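Local coordinates for beta-1,3-1,4-glucanase (Caldicellulosiruptor sp. F32, PDB 5H4R), which probably hydrolyses mixed-linkage beta-1,3-1,4-glucans such as lichenan, as a family 5 glycoside hydrolase, and is seen here with a bound cello-oligosaccharide, at residues N55-A60 and L119-Q124; Y248-E253 and M308-D313; F327-K332 and Q337-F342. The protein carries 1 engineered substitution. One frame throughout, in Å; residues are numbered along the deposited sequence.

Contact 1 of 3, residues N55-A60 and L119-Q124; sequences NTFDAA and LDRVQQ. With BGC (beta-D-glucopyranose), chain B.
The ring of Phe57 takes CG2 of Val122 over one face and the side chain of Arg121 at its edge. Val122 CG2 stands 4.2 Å from the centroid of the Phe57 ring, 24° off the normal, and is displaced toward the CD1 rim: a CH-pi contact in which Val122 slides past the ring rather than pointing into its middle. At the edge, near the ring plane, Phe57 CE1 meets Arg121 CG at 3.7 Å. CG is also the Arg121 atom nearest to Phe57 CZ, so the aliphatic stem makes the closest approach, with the guanidinium oblique to the ring; a bend at chi2 (60°) takes the charged end past it. That end is held by other partners: Arg121 NH1 donates to Gln124 OE1 at 2.9 Å, almost in the guanidinium plane but well above the amide carbonyl plane, while Glu73 and the carbonyl of Thr81 take NE and NH2.

Across the loop, both oxygens of Asp58 clasp its start. Thr56 N donates to Asp58 OD1 at 2.7 Å from above the carboxylate plane, and Asn55 N uses the syn lone pair of OD2. The two bonds tie the start of the loop to Asp58, inside the type I turn from Thr56 to Ala59, and so probably steady the backbone at Asn55. Asn55 belongs to the glycan pocket: Asn55 ND2 donates to O3 of the glucose at 2.9 Å in a fairly straight bond (162°). With an alanine here the amide is gone, and the sugar is likely to be held less firmly at O3, although Glu370 and Trp360 also bond to it.

The loop follows barrel strand 50-53, with Asn55 and Asp58 packed on Trp360 of strand 356-361. Phe57 reaches outward to helix 116-131, where Trp118 adds an edge-to-face ring, and also touches Glu73 of helix 72-75.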
loop_
_atom_site.group_PDB
_atom_site.type_symbol
_atom_site.label_atom_id
_atom_site.label_comp_id
_atom_site.label_asym_id
_atom_site.label_seq_id
_atom_site.Cartn_x
_atom_site.Cartn_y
_atom_site.Cartn_z
ATOM N N ASN A 55 -1.659 8.779 -6.393
ATOM C CA ASN A 55 -1.621 10.221 -6.658
ATOM C C ASN A 55 -3.023 10.809 -6.839
ATOM O O ASN A 55 -3.230 11.742 -7.622
ATOM C CB ASN A 55 -0.739 10.531 -7.867
ATOM C CG ASN A 55 0.752 10.583 -7.499
ATOM O OD1 ASN A 55 1.150 10.240 -6.388
ATOM N ND2 ASN A 55 1.571 11.032 -8.438
ATOM N N THR A 56 -3.976 10.297 -6.056
ATOM C CA THR A 56 -5.370 10.696 -6.141
ATOM C C THR A 56 -5.742 11.303 -4.800
ATOM O O THR A 56 -5.399 12.458 -4.541
ATOM C CB THR A 56 -6.215 9.508 -6.600
ATOM O OG1 THR A 56 -5.601 8.979 -7.795
ATOM C CG2 THR A 56 -7.636 9.944 -6.909
ATOM N N PHE A 57 -6.498 10.599 -3.937
ATOM C CA PHE A 57 -6.844 11.158 -2.624
ATOM C C PHE A 57 -5.641 11.308 -1.701
ATOM O O PHE A 57 -5.756 11.958 -0.649
ATOM C CB PHE A 57 -7.895 10.281 -1.961
ATOM C CG PHE A 57 -9.193 10.270 -2.712
ATOM C CD1 PHE A 57 -10.032 11.368 -2.678
ATOM C CD2 PHE A 57 -9.547 9.196 -3.478
ATOM C CE1 PHE A 57 -11.255 11.363 -3.369
ATOM C CE2 PHE A 57 -10.722 9.190 -4.189
ATOM C CZ PHE A 57 -11.584 10.275 -4.134
ATOM N N ASP A 58 -4.500 10.752 -2.086
ATOM C CA ASP A 58 -3.249 10.893 -1.347
ATOM C C ASP A 58 -2.485 12.180 -1.654
ATOM O O ASP A 58 -1.537 12.510 -0.936
ATOM C CB ASP A 58 -2.316 9.695 -1.602
ATOM C CG ASP A 58 -2.247 9.256 -3.072
ATOM O OD1 ASP A 58 -3.305 9.077 -3.725
ATOM O OD2 ASP A 58 -1.106 9.082 -3.565
ATOM N N ALA A 59 -2.871 12.925 -2.684
ATOM C CA ALA A 59 -2.208 14.185 -2.979
ATOM C C ALA A 59 -2.323 15.117 -1.777
ATOM O O ALA A 59 -3.370 15.228 -1.141
ATOM C CB ALA A 59 -2.802 14.829 -4.234
ATOM N N ALA A 60 -1.218 15.754 -1.438
ATOM C CA ALA A 60 -1.174 16.565 -0.231
ATOM C C ALA A 60 -0.073 17.594 -0.393
ATOM O O ALA A 60 1.031 17.268 -0.839
ATOM C CB ALA A 60 -0.928 15.703 1.001
ATOM N N LEU A 119 -14.787 13.235 3.105
ATOM C CA LEU A 119 -15.093 11.856 3.463
ATOM C C LEU A 119 -16.222 11.297 2.598
ATOM O O LEU A 119 -16.171 10.131 2.175
ATOM C CB LEU A 119 -15.448 11.781 4.948
ATOM C CG LEU A 119 -15.697 10.379 5.529
ATOM C CD1 LEU A 119 -14.526 9.439 5.286
ATOM C CD2 LEU A 119 -15.941 10.530 7.000
ATOM N N ASP A 120 -17.218 12.128 2.280
ATOM C CA ASP A 120 -18.283 11.731 1.361
ATOM C C ASP A 120 -17.726 11.328 -0.007
ATOM O O ASP A 120 -18.168 10.339 -0.602
ATOM C CB ASP A 120 -19.286 12.870 1.161
ATOM C CG ASP A 120 -20.164 13.162 2.378
ATOM O OD1 ASP A 120 -20.153 12.426 3.386
ATOM O OD2 ASP A 120 -20.927 14.155 2.292
ATOM N N ARG A 121 -16.774 12.103 -0.535
ATOM C CA ARG A 121 -16.210 11.784 -1.849
ATOM C C ARG A 121 -15.394 10.492 -1.810
ATOM O O ARG A 121 -15.509 9.656 -2.715
ATOM C CB ARG A 121 -15.376 12.961 -2.358
ATOM C CG ARG A 121 -14.672 12.684 -3.696
ATOM C CD ARG A 121 -15.630 12.343 -4.852
ATOM N NE ARG A 121 -14.849 11.941 -6.018
ATOM C CZ ARG A 121 -15.274 11.131 -6.982
ATOM N NH1 ARG A 121 -16.522 10.662 -6.984
ATOM N NH2 ARG A 121 -14.451 10.806 -7.967
ATOM N N VAL A 122 -14.564 10.307 -0.777
ATOM C CA VAL A 122 -13.830 9.055 -0.609
ATOM C C VAL A 122 -14.799 7.885 -0.587
ATOM O O VAL A 122 -14.569 6.849 -1.220
ATOM C CB VAL A 122 -12.979 9.107 0.675
ATOM C CG1 VAL A 122 -12.386 7.742 0.971
ATOM C CG2 VAL A 122 -11.853 10.146 0.518
ATOM N N GLN A 123 -15.907 8.036 0.135
ATOM C CA GLN A 123 -16.882 6.947 0.236
ATOM C C GLN A 123 -17.517 6.636 -1.113
ATOM O O GLN A 123 -17.809 5.472 -1.426
ATOM C CB GLN A 123 -17.947 7.310 1.268
ATOM C CG GLN A 123 -18.969 6.212 1.484
ATOM C CD GLN A 123 -19.988 6.523 2.562
ATOM O OE1 GLN A 123 -20.304 7.693 2.847
ATOM N NE2 GLN A 123 -20.540 5.467 3.163
ATOM N N GLN A 124 -17.755 7.665 -1.922
ATOM C CA GLN A 124 -18.290 7.441 -3.259
ATOM C C GLN A 124 -17.372 6.534 -4.066
ATOM O O GLN A 124 -17.839 5.640 -4.776
ATOM C CB GLN A 124 -18.467 8.781 -3.949
ATOM C CG GLN A 124 -19.174 8.745 -5.249
ATOM C CD GLN A 124 -19.627 10.137 -5.631
ATOM O OE1 GLN A 124 -18.930 11.138 -5.359
ATOM N NE2 GLN A 124 -20.813 10.221 -6.226
HETATM C C2 BGC B . 4.373 9.088 -6.508
HETATM C C3 BGC B . 5.013 10.395 -6.956
HETATM C C4 BGC B . 4.696 11.486 -5.934
HETATM C C5 BGC B . 5.104 11.029 -4.531
HETATM C C6 BGC B . 4.700 12.026 -3.456
HETATM C C1 BGC B . 4.866 8.754 -5.111
HETATM O O2 BGC B . 4.732 8.053 -7.433
HETATM O O3 BGC B . 4.460 10.715 -8.241
HETATM O O4 BGC B . 5.515 12.619 -6.265
HETATM O O5 BGC B . 4.479 9.808 -4.228
HETATM O O6 BGC B . 5.332 11.659 -2.208
#

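Contact 2 of 3, residues Y248-E253 and M308-D313; sequences YVLIDE and MDKLYD
Apolar side chains carry the contact between Val249 and Leu250, at the end of the short helix 247-250, and Lys310 and Leu311 on helix 298-316. Leu250 is the central wedge, its two methyls dividing the work. Leu250 CD1 presses on Lys310 CB at 3.5 Å, closer than carbon atoms usually approach, and the two side chains cross at about a right angle. Leu250 CD2 lies against the Lys310 backbone, 3.5 Å from Lys310 O, and also reaches Leu311 CD2 at 3.9 Å. That leucine methyl is shared: Val249 CG2 meets it at 3.9 Å too, so Leu311 CD2 touches both Val249 and Leu250. Val249 puts CG2 between its backbone N and carbonyl carbon (CG1 at chi1 -69°), which brings this branch to Leu311.

The fold is an eight-stranded TIM barrel, and both helices lie outside its parallel sheet, following strands 237-240 and 267-272 respectively. Val249 and Leu311 both rest on Val271 of strand 267-272, so their meeting joins the two helices over one barrel strand; Val249 also touches Ile269.

Polar interactions run beside this packing, and no hydrogen bond links the two segments. Lys310 bends at chi2 and chi3, carrying its amine away from Leu250 to a long salt bridge with Asp313 one turn on, 3.6 Å from NZ to OD2. The C-terminal end of helix 247-250 is instead tied by Lys314, whose NZ donates to the carbonyl oxygen of Val249 and, weakly, to that of Leu250.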
loop_
_atom_site.group_PDB
_atom_site.type_symbol
_atom_site.label_atom_id
_atom_site.label_comp_id
_atom_site.label_asym_id
_atom_site.label_seq_id
_atom_site.Cartn_x
_atom_site.Cartn_y
_atom_site.Cartn_z
ATOM N N TYR A 248 11.701 -3.827 8.652
ATOM C CA TYR A 248 11.318 -3.292 9.949
ATOM C C TYR A 248 10.021 -3.909 10.454
ATOM O O TYR A 248 9.546 -3.539 11.530
ATOM C CB TYR A 248 11.287 -1.752 9.897
ATOM C CG TYR A 248 12.654 -1.256 9.484
ATOM C CD1 TYR A 248 13.809 -1.814 10.041
ATOM C CD2 TYR A 248 12.802 -0.275 8.507
ATOM C CE1 TYR A 248 15.082 -1.403 9.621
ATOM C CE2 TYR A 248 14.070 0.136 8.091
ATOM C CZ TYR A 248 15.190 -0.440 8.645
ATOM O OH TYR A 248 16.440 -0.041 8.220
ATOM N N VAL A 249 9.487 -4.908 9.744
ATOM C CA VAL A 249 8.632 -5.896 10.386
ATOM C C VAL A 249 9.389 -7.174 10.675
ATOM O O VAL A 249 8.895 -8.005 11.458
ATOM C CB VAL A 249 7.362 -6.212 9.565
ATOM C CG1 VAL A 249 6.422 -4.999 9.572
ATOM C CG2 VAL A 249 7.710 -6.646 8.160
ATOM N N LEU A 250 10.589 -7.348 10.101
ATOM C CA LEU A 250 11.391 -8.535 10.340
ATOM C C LEU A 250 12.216 -8.422 11.616
ATOM O O LEU A 250 12.550 -9.457 12.211
ATOM C CB LEU A 250 12.285 -8.810 9.126
ATOM C CG LEU A 250 11.517 -9.256 7.873
ATOM C CD1 LEU A 250 12.453 -9.242 6.647
ATOM C CD2 LEU A 250 10.877 -10.624 8.046
ATOM N N ILE A 251 12.540 -7.197 12.048
ATOM C CA ILE A 251 13.252 -7.018 13.305
ATOM C C ILE A 251 12.431 -7.572 14.465
ATOM O O ILE A 251 11.188 -7.546 14.457
ATOM C CB ILE A 251 13.602 -5.540 13.560
ATOM C CG1 ILE A 251 12.355 -4.667 13.519
ATOM C CG2 ILE A 251 14.682 -5.056 12.563
ATOM C CD1 ILE A 251 12.607 -3.183 13.898
ATOM N N ASP A 252 13.147 -8.035 15.498
ATOM C CA ASP A 252 12.500 -8.588 16.688
ATOM C C ASP A 252 11.639 -7.546 17.387
ATOM O O ASP A 252 10.656 -7.889 18.055
ATOM C CB ASP A 252 13.552 -9.113 17.667
ATOM C CG ASP A 252 14.294 -10.317 17.145
ATOM O OD1 ASP A 252 13.815 -10.967 16.186
ATOM O OD2 ASP A 252 15.351 -10.627 17.730
ATOM N N GLU A 253 11.998 -6.269 17.254
ATOM C CA GLU A 253 11.322 -5.214 17.985
ATOM C C GLU A 253 9.937 -4.888 17.436
ATOM O O GLU A 253 9.180 -4.203 18.128
ATOM C CB GLU A 253 12.184 -3.948 17.988
ATOM C CG GLU A 253 13.417 -4.062 18.879
ATOM C CD GLU A 253 14.633 -4.643 18.174
ATOM O OE1 GLU A 253 14.516 -5.140 17.035
ATOM O OE2 GLU A 253 15.719 -4.611 18.785
ATOM N N MET A 308 11.100 -11.551 0.243
ATOM C CA MET A 308 9.921 -12.406 0.262
ATOM C C MET A 308 10.196 -13.680 1.044
ATOM O O MET A 308 9.333 -14.156 1.801
ATOM C CB MET A 308 9.486 -12.706 -1.165
ATOM C CG MET A 308 8.989 -11.492 -1.913
ATOM S SD MET A 308 8.238 -12.010 -3.444
ATOM C CE MET A 308 7.728 -10.440 -4.103
ATOM N N ASP A 309 11.403 -14.235 0.900
ATOM C CA ASP A 309 11.784 -15.388 1.704
ATOM C C ASP A 309 11.720 -15.081 3.195
ATOM O O ASP A 309 11.248 -15.902 3.989
ATOM C CB ASP A 309 13.198 -15.844 1.358
ATOM C CG ASP A 309 13.272 -16.634 0.065
ATOM O OD1 ASP A 309 12.236 -17.188 -0.389
ATOM O OD2 ASP A 309 14.400 -16.714 -0.487
ATOM N N LYS A 310 12.208 -13.905 3.605
ATOM C CA LYS A 310 12.225 -13.602 5.029
ATOM C C LYS A 310 10.809 -13.403 5.564
ATOM O O LYS A 310 10.506 -13.806 6.698
ATOM C CB LYS A 310 13.079 -12.362 5.304
ATOM C CG LYS A 310 14.553 -12.491 4.912
ATOM C CD LYS A 310 15.284 -13.503 5.718
ATOM C CE LYS A 310 15.453 -14.852 5.005
ATOM N NZ LYS A 310 16.327 -15.799 5.804
ATOM N N LEU A 311 9.938 -12.775 4.762
ATOM C CA LEU A 311 8.539 -12.589 5.148
ATOM C C LEU A 311 7.794 -13.919 5.202
ATOM O O LEU A 311 6.957 -14.134 6.092
ATOM C CB LEU A 311 7.849 -11.631 4.181
ATOM C CG LEU A 311 8.274 -10.167 4.239
ATOM C CD1 LEU A 311 7.585 -9.383 3.153
ATOM C CD2 LEU A 311 7.992 -9.529 5.599
ATOM N N TYR A 312 8.066 -14.819 4.256
ATOM C CA TYR A 312 7.490 -16.156 4.336
ATOM C C TYR A 312 7.950 -16.872 5.609
ATOM O O TYR A 312 7.139 -17.486 6.316
ATOM C CB TYR A 312 7.852 -16.957 3.087
ATOM C CG TYR A 312 7.401 -18.381 3.158
ATOM C CD1 TYR A 312 6.108 -18.730 2.817
ATOM C CD2 TYR A 312 8.255 -19.379 3.614
ATOM C CE1 TYR A 312 5.679 -20.039 2.900
ATOM C CE2 TYR A 312 7.837 -20.698 3.714
ATOM C CZ TYR A 312 6.542 -21.024 3.353
ATOM O OH TYR A 312 6.134 -22.350 3.437
ATOM N N ASP A 313 9.240 -16.756 5.956
ATOM C CA ASP A 313 9.759 -17.449 7.130
ATOM C C ASP A 313 9.104 -16.941 8.407
ATOM O O ASP A 313 8.718 -17.729 9.282
ATOM C CB ASP A 313 11.274 -17.272 7.246
ATOM C CG ASP A 313 12.053 -17.987 6.166
ATOM O OD1 ASP A 313 11.475 -18.813 5.431
ATOM O OD2 ASP A 313 13.278 -17.722 6.075
#

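Contact 3 of 3, residues F327-K332 and Q337-F342; sequences FGARDK and QSRVEF
Arg339 extends from its helix alongside the backbone of Ala329 to Asp331 and meets it with both edge and face of its guanidinium. At the edge, Arg339 NH1 donates to Ala329 O at 2.9 Å with an N-H...O angle of 162°, the oxygen nearly in the guanidinium plane. Over the face, Asp331 CA sits 3.7 Å above the centre. The bend at chi3 (-67°) lays the guanidinium over Asp331 CA. The Asp331 carboxylate is inclined 50° to the guanidinium: OD1 lies 4.0 Å from Arg339 NH2, well out of plane, so this is a long, purely electrostatic salt bridge. A water closes the interval, donating to Asp331 OD1 and accepting from Arg339 NH2, 2.7 Å from each. Asp331 OD1 is also bonded to Gly334 N.

These segments form the beta-to-alpha connection of the TIM barrel in which strand 322-327 runs through a loop into helix 336-352.

Nearer the strand, Phe342 and Phe327 slide past each other in opposite directions; Phe342 CE2 comes to the edge of the Phe327 ring, 4.0 Å from CD2. Phe342 also meets the methyl of Ala329, CE2 to CB 3.7 Å. Its CZ lies equally near Gly328 O, a buried carbonyl oxygen with no polar partner in the model. Tyr346 stacks on Phe327, and Phe279 of helix 277-280 touches both Ala329 and Arg339.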
loop_
_atom_site.group_PDB
_atom_site.type_symbol
_atom_site.label_atom_id
_atom_site.label_comp_id
_atom_site.label_asym_id
_atom_site.label_seq_id
_atom_site.Cartn_x
_atom_site.Cartn_y
_atom_site.Cartn_z
ATOM N N PHE A 327 4.089 -2.021 -5.026
ATOM C CA PHE A 327 5.292 -2.278 -5.787
ATOM C C PHE A 327 5.065 -1.730 -7.183
ATOM O O PHE A 327 3.956 -1.328 -7.556
ATOM C CB PHE A 327 5.650 -3.780 -5.856
ATOM C CG PHE A 327 4.914 -4.533 -6.916
ATOM C CD1 PHE A 327 3.535 -4.742 -6.814
ATOM C CD2 PHE A 327 5.572 -5.074 -8.018
ATOM C CE1 PHE A 327 2.847 -5.439 -7.790
ATOM C CE2 PHE A 327 4.869 -5.777 -8.980
ATOM C CZ PHE A 327 3.510 -5.957 -8.859
ATOM N N GLY A 328 6.134 -1.714 -7.958
ATOM C CA GLY A 328 6.044 -1.309 -9.348
ATOM C C GLY A 328 7.432 -1.070 -9.884
ATOM O O GLY A 328 8.417 -1.126 -9.156
ATOM N N ALA A 329 7.496 -0.829 -11.198
ATOM C CA ALA A 329 8.731 -0.415 -11.863
ATOM C C ALA A 329 8.386 0.769 -12.746
ATOM O O ALA A 329 7.463 0.687 -13.562
ATOM C CB ALA A 329 9.332 -1.557 -12.676
ATOM N N ARG A 330 9.089 1.870 -12.541
ATOM C CA ARG A 330 8.841 3.080 -13.304
ATOM C C ARG A 330 9.432 2.946 -14.699
ATOM O O ARG A 330 10.451 2.291 -14.904
ATOM C CB ARG A 330 9.430 4.291 -12.585
ATOM C CG ARG A 330 10.939 4.281 -12.481
ATOM C CD ARG A 330 11.462 5.316 -11.472
ATOM N NE ARG A 330 11.293 6.695 -11.942
ATOM C CZ ARG A 330 11.585 7.767 -11.207
ATOM N NH1 ARG A 330 12.026 7.619 -9.956
ATOM N NH2 ARG A 330 11.442 8.993 -11.704
ATOM N N ASP A 331 8.777 3.580 -15.665
ATOM C CA ASP A 331 9.312 3.572 -17.014
ATOM C C ASP A 331 10.655 4.288 -17.056
ATOM O O ASP A 331 10.820 5.369 -16.493
ATOM C CB ASP A 331 8.333 4.223 -17.981
ATOM C CG ASP A 331 8.893 4.349 -19.382
ATOM O OD1 ASP A 331 9.347 3.343 -19.956
ATOM O OD2 ASP A 331 8.906 5.476 -19.891
ATOM N N LYS A 332 11.620 3.675 -17.742
ATOM C CA LYS A 332 12.944 4.267 -17.962
ATOM C C LYS A 332 13.213 4.207 -19.449
ATOM O O LYS A 332 13.763 3.236 -19.964
ATOM C CB LYS A 332 14.034 3.567 -17.171
ATOM C CG LYS A 332 13.759 3.700 -15.693
ATOM C CD LYS A 332 14.845 3.066 -14.815
ATOM C CE LYS A 332 14.648 3.458 -13.388
ATOM N NZ LYS A 332 15.717 2.924 -12.508
ATOM N N GLN A 337 10.156 -4.476 -22.133
ATOM C CA GLN A 337 10.427 -5.900 -21.958
ATOM C C GLN A 337 10.947 -6.184 -20.554
ATOM O O GLN A 337 10.541 -7.169 -19.915
ATOM C CB GLN A 337 11.427 -6.376 -23.010
ATOM C CG GLN A 337 11.762 -7.837 -22.872
ATOM C CD GLN A 337 10.560 -8.732 -23.133
ATOM O OE1 GLN A 337 9.781 -8.507 -24.082
ATOM N NE2 GLN A 337 10.418 -9.775 -22.317
ATOM N N SER A 338 11.853 -5.335 -20.048
ATOM C CA SER A 338 12.339 -5.519 -18.679
ATOM C C SER A 338 11.218 -5.399 -17.654
ATOM O O SER A 338 11.158 -6.169 -16.689
ATOM C CB SER A 338 13.425 -4.501 -18.341
ATOM O OG SER A 338 14.635 -4.755 -19.033
ATOM N N ARG A 339 10.347 -4.396 -17.805
ATOM C CA ARG A 339 9.286 -4.213 -16.826
ATOM C C ARG A 339 8.255 -5.342 -16.897
ATOM O O ARG A 339 7.695 -5.730 -15.863
ATOM C CB ARG A 339 8.644 -2.850 -17.013
ATOM C CG ARG A 339 9.580 -1.714 -16.726
ATOM C CD ARG A 339 8.840 -0.463 -16.327
ATOM N NE ARG A 339 8.060 0.053 -17.446
ATOM C CZ ARG A 339 6.921 0.745 -17.357
ATOM N NH1 ARG A 339 6.345 1.025 -16.189
ATOM N NH2 ARG A 339 6.352 1.168 -18.467
ATOM N N VAL A 340 8.030 -5.904 -18.088
ATOM C CA VAL A 340 7.159 -7.075 -18.251
ATOM C C VAL A 340 7.735 -8.293 -17.522
ATOM O O VAL A 340 7.037 -8.989 -16.762
ATOM C CB VAL A 340 6.944 -7.349 -19.751
ATOM C CG1 VAL A 340 6.353 -8.732 -20.005
ATOM C CG2 VAL A 340 6.069 -6.274 -20.387
ATOM N N GLU A 341 9.025 -8.570 -17.724
ATOM C CA GLU A 341 9.633 -9.705 -17.038
ATOM C C GLU A 341 9.630 -9.504 -15.528
ATOM O O GLU A 341 9.314 -10.435 -14.769
ATOM C CB GLU A 341 11.049 -9.938 -17.550
ATOM C CG GLU A 341 11.095 -10.457 -18.977
ATOM C CD GLU A 341 12.512 -10.669 -19.524
ATOM O OE1 GLU A 341 13.429 -11.061 -18.758
ATOM O OE2 GLU A 341 12.717 -10.421 -20.742
ATOM N N PHE A 342 9.993 -8.295 -15.075
ATOM C CA PHE A 342 9.932 -7.937 -13.662
ATOM C C PHE A 342 8.553 -8.209 -13.076
ATOM O O PHE A 342 8.431 -8.789 -11.987
ATOM C CB PHE A 342 10.286 -6.453 -13.500
ATOM C CG PHE A 342 9.952 -5.869 -12.157
ATOM C CD1 PHE A 342 10.819 -5.968 -11.091
ATOM C CD2 PHE A 342 8.758 -5.167 -11.980
ATOM C CE1 PHE A 342 10.490 -5.406 -9.853
ATOM C CE2 PHE A 342 8.429 -4.604 -10.761
ATOM C CZ PHE A 342 9.293 -4.714 -9.697
HETATM O O HOH W 1 8.309 0.902 -20.376
#

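How the contacts relate
All three contacts belong to one TIM barrel, but they join different elements. Contacts 1 and 3 are buried and pair a loop following a barrel strand with a helix; in contact 3 strand, loop and helix are consecutive, whereas contact 1 brings together parts 59 residues apart. Contact 2, partly buried, joins two helices outside the sheet and lies across the chain's centre from contact 1, their centres about 32 Å apart. Chemistry follows place: contact 2 is aliphatic, contact 1 packs a ring on a helix while its loop binds sugar, and contact 3 adds a direct hydrogen bond and a water bridge to aromatic packing.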